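Long-range contacts in Bd3459 (Bdellovibrio bacteriovorus, PDB 5CEC), which probably acts as a serine-type D-Ala-D-Ala peptidase of the S13 family, and is a predatory endopeptidase that an ankyrin-repeat immunity protein binds: residues A[45-56]-A[307-315]; A[350-358]-A[366-374]. The protein carries 1 engineered substitution. One frame throughout, in Å; residues are numbered along the deposited sequence.

Interaction 1 (A[45-56]-A[307-315]); sequences CHMAANSKTQQI and CEMMIKVLY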
# COMPACT_ATOMS: atom_id res chain seq x y z
N CYS A 45 15.15 6.36 -13.91
CA CYS A 45 14.93 6.51 -15.34
C CYS A 45 13.53 7.13 -15.57
O CYS A 45 12.68 7.12 -14.68
CB CYS A 45 15.17 5.15 -16.12
SG CYS A 45 14.14 3.81 -15.47
N HIS A 46 13.31 7.66 -16.76
CA HIS A 46 12.04 8.25 -17.12
C HIS A 46 11.83 8.26 -18.63
O HIS A 46 12.79 8.13 -19.39
CB HIS A 46 11.93 9.67 -16.56
CG HIS A 46 12.83 10.67 -17.21
ND1 HIS A 46 14.13 10.87 -16.83
CD2 HIS A 46 12.60 11.51 -18.25
CE1 HIS A 46 14.65 11.83 -17.57
NE2 HIS A 46 13.76 12.22 -18.45
N MET A 47 10.59 8.44 -19.08
CA MET A 47 10.32 8.56 -20.52
C MET A 47 8.99 9.27 -20.67
O MET A 47 8.02 8.88 -20.02
CB MET A 47 10.23 7.18 -21.18
CG MET A 47 10.11 7.26 -22.70
SD MET A 47 9.92 5.64 -23.44
CE MET A 47 8.17 5.47 -23.07
N ALA A 48 8.92 10.27 -21.57
CA ALA A 48 7.62 10.90 -21.86
C ALA A 48 6.71 9.85 -22.49
O ALA A 48 7.15 9.07 -23.35
CB ALA A 48 7.80 12.08 -22.79
N ALA A 49 5.44 9.83 -22.10
CA ALA A 49 4.48 8.83 -22.60
C ALA A 49 4.28 8.88 -24.11
O ALA A 49 4.05 7.84 -24.77
CB ALA A 49 3.15 8.98 -21.89
N ASN A 50 4.35 10.09 -24.63
CA ASN A 50 4.17 10.33 -26.05
C ASN A 50 5.48 10.27 -26.87
O ASN A 50 5.51 10.69 -28.03
CB ASN A 50 3.49 11.70 -26.24
CG ASN A 50 4.37 12.87 -25.78
OD1 ASN A 50 5.60 12.74 -25.64
ND2 ASN A 50 3.74 14.00 -25.52
N SER A 51 6.58 9.79 -26.28
CA SER A 51 7.85 9.71 -26.99
C SER A 51 7.75 8.99 -28.34
O SER A 51 7.24 7.86 -28.40
CB SER A 51 8.86 8.96 -26.13
OG SER A 51 10.03 8.74 -26.88
N LYS A 52 8.22 9.63 -29.41
CA LYS A 52 8.25 9.01 -30.75
C LYS A 52 9.32 7.92 -30.85
O LYS A 52 9.11 6.89 -31.50
CB LYS A 52 8.52 10.06 -31.83
CG LYS A 52 7.45 11.13 -31.96
CD LYS A 52 7.69 12.00 -33.20
CE LYS A 52 6.70 13.14 -33.32
NZ LYS A 52 7.08 14.29 -32.45
N THR A 53 10.47 8.15 -30.21
CA THR A 53 11.59 7.23 -30.27
C THR A 53 11.42 6.11 -29.23
O THR A 53 12.01 5.05 -29.37
CB THR A 53 12.94 7.97 -30.04
OG1 THR A 53 13.10 8.29 -28.65
CG2 THR A 53 13.02 9.27 -30.87
N GLN A 54 10.63 6.37 -28.18
CA GLN A 54 10.54 5.48 -27.02
C GLN A 54 11.93 5.15 -26.42
O GLN A 54 12.15 4.06 -25.88
CB GLN A 54 9.72 4.22 -27.32
CG GLN A 54 8.25 4.51 -27.61
CD GLN A 54 7.41 3.25 -27.81
OE1 GLN A 54 7.49 2.30 -27.03
NE2 GLN A 54 6.57 3.27 -28.83
N GLN A 55 12.84 6.13 -26.49
CA GLN A 55 14.13 6.01 -25.84
C GLN A 55 13.94 6.32 -24.37
O GLN A 55 13.42 7.36 -23.98
CB GLN A 55 15.15 6.96 -26.44
CG GLN A 55 16.58 6.68 -26.00
CD GLN A 55 17.59 7.55 -26.74
OE1 GLN A 55 17.49 8.77 -26.75
NE2 GLN A 55 18.58 6.91 -27.38
N ILE A 56 14.39 5.42 -23.54
CA ILE A 56 14.33 5.63 -22.08
C ILE A 56 15.52 6.46 -21.62
O ILE A 56 16.67 6.17 -21.98
CB ILE A 56 14.28 4.29 -21.36
CG1 ILE A 56 13.02 3.53 -21.78
CG2 ILE A 56 14.33 4.47 -19.84
CD1 ILE A 56 13.02 2.06 -21.40
N CYS A 307 15.54 -0.79 -14.20
CA CYS A 307 14.76 0.44 -14.20
C CYS A 307 14.08 0.59 -15.59
O CYS A 307 12.90 0.94 -15.68
CB CYS A 307 15.65 1.62 -13.87
SG CYS A 307 14.77 3.12 -13.44
N GLU A 308 14.82 0.30 -16.68
CA GLU A 308 14.23 0.32 -18.03
C GLU A 308 13.01 -0.58 -18.14
O GLU A 308 11.98 -0.19 -18.72
CB GLU A 308 15.25 -0.08 -19.12
CG GLU A 308 16.26 1.00 -19.43
CD GLU A 308 17.10 0.71 -20.66
OE1 GLU A 308 16.95 -0.37 -21.28
OE2 GLU A 308 17.91 1.58 -21.02
N MET A 309 13.09 -1.78 -17.55
CA MET A 309 11.96 -2.70 -17.58
C MET A 309 10.73 -2.09 -16.89
O MET A 309 9.59 -2.31 -17.31
CB MET A 309 12.32 -4.04 -16.95
CG MET A 309 13.03 -5.00 -17.87
SD MET A 309 12.07 -5.51 -19.31
CE MET A 309 10.44 -5.68 -18.63
N MET A 310 10.95 -1.35 -15.79
CA MET A 310 9.83 -0.69 -15.13
C MET A 310 9.14 0.34 -16.02
O MET A 310 7.91 0.45 -16.05
CB MET A 310 10.29 -0.10 -13.80
CG MET A 310 10.75 -1.13 -12.78
SD MET A 310 9.54 -2.44 -12.41
CE MET A 310 9.99 -3.74 -13.55
N ILE A 311 9.91 1.10 -16.78
CA ILE A 311 9.34 2.05 -17.74
C ILE A 311 8.54 1.30 -18.81
O ILE A 311 7.43 1.70 -19.14
CB ILE A 311 10.41 2.91 -18.39
CG1 ILE A 311 11.19 3.69 -17.31
CG2 ILE A 311 9.78 3.83 -19.42
CD1 ILE A 311 10.33 4.64 -16.47
N LYS A 312 9.07 0.21 -19.33
CA LYS A 312 8.36 -0.58 -20.34
C LYS A 312 7.05 -1.15 -19.83
O LYS A 312 6.02 -1.14 -20.50
CB LYS A 312 9.21 -1.70 -20.90
CG LYS A 312 10.44 -1.24 -21.68
CD LYS A 312 11.30 -2.42 -22.11
CE LYS A 312 10.67 -3.23 -23.23
NZ LYS A 312 10.68 -2.54 -24.56
N VAL A 313 7.08 -1.58 -18.57
CA VAL A 313 5.87 -2.07 -17.92
C VAL A 313 4.83 -0.96 -17.82
O VAL A 313 3.64 -1.21 -18.12
CB VAL A 313 6.21 -2.67 -16.53
CG1 VAL A 313 4.98 -2.84 -15.66
CG2 VAL A 313 6.93 -4.00 -16.72
N LEU A 314 5.24 0.23 -17.41
CA LEU A 314 4.30 1.36 -17.34
C LEU A 314 3.70 1.69 -18.72
O LEU A 314 2.48 1.89 -18.85
CB LEU A 314 4.96 2.59 -16.74
CG LEU A 314 5.23 2.43 -15.22
CD1 LEU A 314 6.31 3.41 -14.79
CD2 LEU A 314 3.96 2.58 -14.38
N TYR A 315 4.55 1.75 -19.74
CA TYR A 315 4.08 2.03 -21.11
C TYR A 315 3.04 1.02 -21.54
O TYR A 315 1.95 1.38 -22.05
CB TYR A 315 5.25 1.99 -22.08
CG TYR A 315 4.82 2.19 -23.48
CD1 TYR A 315 4.38 1.12 -24.26
CD2 TYR A 315 4.81 3.45 -24.04
CE1 TYR A 315 3.98 1.31 -25.56
CE2 TYR A 315 4.38 3.67 -25.33
CZ TYR A 315 3.96 2.59 -26.11
OH TYR A 315 3.54 2.74 -27.38

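Interaction 2 (A[350-358]-A[366-374]); sequences MAGSTTAKT and TLMGSVSTK. With SO4 (sulfate ion), chain C.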
# COMPACT_ATOMS: atom_id res chain seq x y z
N MET A 350 3.94 16.65 -6.27
CA MET A 350 3.33 15.37 -6.59
C MET A 350 1.84 15.28 -6.32
O MET A 350 1.16 14.46 -6.91
CB MET A 350 4.01 14.23 -5.83
CG MET A 350 5.42 13.93 -6.32
SD MET A 350 6.30 12.68 -5.38
CE MET A 350 6.47 13.44 -3.77
N ALA A 351 1.36 16.05 -5.33
CA ALA A 351 -0.03 15.93 -4.92
C ALA A 351 -0.93 16.19 -6.11
O ALA A 351 -0.86 17.22 -6.73
CB ALA A 351 -0.30 16.89 -3.77
N GLY A 352 -1.81 15.23 -6.38
CA GLY A 352 -2.79 15.34 -7.45
C GLY A 352 -2.28 15.15 -8.86
O GLY A 352 -3.08 15.16 -9.79
N SER A 353 -0.95 15.09 -9.03
CA SER A 353 -0.34 14.98 -10.37
C SER A 353 0.26 13.61 -10.63
O SER A 353 0.56 13.28 -11.77
CB SER A 353 0.79 15.99 -10.50
OG SER A 353 1.87 15.68 -9.64
N THR A 354 0.51 12.84 -9.58
CA THR A 354 1.40 11.68 -9.63
C THR A 354 0.61 10.43 -9.28
O THR A 354 -0.09 10.39 -8.27
CB THR A 354 2.56 11.90 -8.67
OG1 THR A 354 3.26 13.06 -9.11
CG2 THR A 354 3.52 10.72 -8.66
N THR A 355 0.75 9.42 -10.13
CA THR A 355 0.11 8.11 -9.95
C THR A 355 1.26 7.16 -9.71
O THR A 355 2.12 7.04 -10.59
CB THR A 355 -0.71 7.69 -11.18
OG1 THR A 355 -1.62 8.75 -11.52
CG2 THR A 355 -1.47 6.45 -10.95
N ALA A 356 1.32 6.49 -8.58
CA ALA A 356 2.58 5.79 -8.23
C ALA A 356 2.36 4.63 -7.27
O ALA A 356 1.38 4.61 -6.50
CB ALA A 356 3.59 6.74 -7.64
N LYS A 357 3.30 3.69 -7.32
CA LYS A 357 3.37 2.55 -6.44
C LYS A 357 4.71 2.61 -5.71
O LYS A 357 5.75 2.81 -6.30
CB LYS A 357 3.31 1.24 -7.26
CG LYS A 357 3.39 -0.04 -6.41
CD LYS A 357 2.08 -0.32 -5.66
CE LYS A 357 2.29 -1.30 -4.51
NZ LYS A 357 2.96 -0.66 -3.34
N THR A 358 4.65 2.41 -4.40
CA THR A 358 5.79 2.35 -3.50
C THR A 358 6.35 0.94 -3.33
O THR A 358 5.67 -0.06 -3.58
CB THR A 358 5.34 2.86 -2.13
OG1 THR A 358 4.18 2.15 -1.74
CG2 THR A 358 5.03 4.36 -2.14
N THR A 366 11.67 1.96 -3.22
CA THR A 366 11.41 2.16 -4.64
C THR A 366 10.10 2.91 -4.85
O THR A 366 9.21 2.96 -4.01
CB THR A 366 11.38 0.79 -5.33
OG1 THR A 366 10.31 0.01 -4.78
CG2 THR A 366 12.68 0.05 -5.20
N LEU A 367 9.97 3.46 -6.06
CA LEU A 367 8.75 4.16 -6.51
C LEU A 367 8.70 4.10 -8.02
O LEU A 367 9.74 4.34 -8.66
CB LEU A 367 8.75 5.62 -6.05
CG LEU A 367 7.44 6.36 -6.11
CD1 LEU A 367 6.47 5.87 -5.05
CD2 LEU A 367 7.65 7.84 -5.99
N MET A 368 7.53 3.88 -8.59
CA MET A 368 7.38 3.99 -10.04
C MET A 368 5.98 4.49 -10.34
O MET A 368 5.03 4.24 -9.58
CB MET A 368 7.69 2.68 -10.75
CG MET A 368 6.65 1.60 -10.59
SD MET A 368 7.09 -0.02 -11.28
CE MET A 368 6.67 0.25 -12.97
N GLY A 369 5.81 5.07 -11.52
CA GLY A 369 4.50 5.58 -11.91
C GLY A 369 4.60 6.61 -13.00
O GLY A 369 5.52 6.59 -13.85
N SER A 370 3.63 7.50 -12.99
CA SER A 370 3.58 8.60 -13.91
C SER A 370 3.41 9.91 -13.17
O SER A 370 2.76 10.00 -12.11
CB SER A 370 2.41 8.42 -14.89
OG SER A 370 1.17 8.58 -14.24
N VAL A 371 4.01 10.94 -13.76
CA VAL A 371 3.76 12.31 -13.34
C VAL A 371 3.09 13.08 -14.47
O VAL A 371 3.47 12.93 -15.63
CB VAL A 371 5.05 13.04 -12.87
CG1 VAL A 371 5.63 12.41 -11.60
CG2 VAL A 371 6.13 13.12 -13.94
N SER A 372 2.07 13.87 -14.11
CA SER A 372 1.35 14.72 -15.03
C SER A 372 1.94 16.11 -14.84
O SER A 372 1.90 16.67 -13.74
CB SER A 372 -0.14 14.70 -14.71
OG SER A 372 -0.83 15.61 -15.55
N THR A 373 2.54 16.61 -15.90
CA THR A 373 3.24 17.89 -15.90
C THR A 373 2.65 18.85 -16.93
O THR A 373 1.84 18.43 -17.76
CB THR A 373 4.75 17.68 -16.16
OG1 THR A 373 4.99 17.40 -17.55
CG2 THR A 373 5.32 16.52 -15.31
N LYS A 374 3.06 20.12 -16.88
CA LYS A 374 2.74 21.08 -17.94
C LYS A 374 3.10 20.53 -19.31
O LYS A 374 2.37 20.76 -20.25
CB LYS A 374 3.46 22.41 -17.70
CG LYS A 374 3.07 23.54 -18.64
CD LYS A 374 3.52 24.90 -18.10
CE LYS A 374 2.72 25.30 -16.85
NZ LYS A 374 2.58 26.78 -16.69
S SO4 C . 5.01 -0.66 0.52
O1 SO4 C . 4.28 -0.37 1.80
O2 SO4 C . 6.39 -0.16 0.53
O3 SO4 C . 4.91 -2.18 0.26
O4 SO4 C . 4.27 -0.07 -0.60
O HOH W 1 -0.26 10.79 -12.99

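Interaction 1 (A[45-56]-A[307-315])
Cys45 and Cys307 form a disulfide that ties strand 40-48 to the first residue of helix 307-322, a helix packed on the antiparallel sheet of the penicillin-binding (beta-lactamase clan) fold. The two SG atoms lie 2.2 Å apart with a C-S-S-C torsion of -102°. Next to this bridge the contact is at its densest, and Ile311 fills its middle. Its CG1 lies 3.5 Å from Cys45 SG, while its CG2 branch faces Met47 CB at 3.8 Å and Ile56 CG1 at 4.0 Å. The two isoleucine side chains lie antiparallel, each passing alongside the other. CD1 of Ile56 then runs on to the helix backbone, ending 3.7 Å from Glu308 O. Away from the disulfide, near the type I turn Ala48-Ser51, the packing thins to contacts round the Tyr315 ring. Tyr315 has its CG anti to the backbone N (chi1 177°), which carries the ring toward the turn. There Ala49 O lies at the ring edge, and Met47 CE approaches CD2 obliquely at 4.0 Å. No clear hydrogen bond crosses between the segments, so the disulfide and apolar packing carry the contact. On the exposed side, the Gln54 amide plane is turned 25° from the Tyr315 ring: OE1 sits over one face, 3.6 Å above the ring plane near the rim, and NE2 lies 3.4 Å from Tyr315 OH.

Interaction 2 (A[350-358]-A[366-374])
Ser353 O is gripped twice: Ser372 N donates to it at 2.8 Å, tilted 27° from the carbonyl plane, and a water donates at 2.9 Å. The same water accepts from Thr355 OG1 and Ser370 OG, bridging two side chains on one face of the sheet where the strands begin to pair. From there the hairpin closes as an antiparallel ladder. Thr355 and Ser370 exchange two bonds, as do Lys357 and Met368, the straightest being Lys357 N to Met368 O (2.9 Å, 165° at the hydrogen). Gly369 forms a non-hydrogen-bonded pair with Ala356, and its CA comes 3.1 Å from Thr355 O; a CB there would run into that oxygen and Ala356 CA. On the face of Ala356 and Thr358, Leu367 CD1 lies 3.6 Å from Thr358 CG2 and 4.0 Å from Ala356 CB. Lys357, bent at chi2 (75°) and again at chi4, brings NZ back to Thr358 O at 2.8 Å, with a weak second bond to Ser251. Thr358 OG1 donates a very short hydrogen bond (2.5 Å, its length doubtful) to O4 of a sulfate, probably from the crystallisation liquor, that Ser70, Ser251 and Ser360 also bind. This lysine-threonine pair beside Ser70 and Ser251 is consistent with the SxxK, (S/Y)xN-type and K(T/S)G-type motifs of a penicillin-binding-protein active site.

How the interactions relate
Both interactions reach the same antiparallel sheet, but they hold it differently. Interaction 2 is a buried strand pairing inside the sheet, polar and backbone-built between 354-361 and 364-373, with a polar end at the sulfate site. Interaction 1 is only partly buried, and its chemistry is covalent and apolar, as strand 40-48 there meets helix 307-322 nearer the surface. Strand 376-385 lies between strands 40-48 and 364-373 in the sheet. The contacts also meet directly: Met368 CE packs against Met310 O at 3.3 Å, and Leu314 CD1 against Gly369 O at 3.4 Å, so helix 307-322 touches strand 364-373. Their centres are about 14 Å apart.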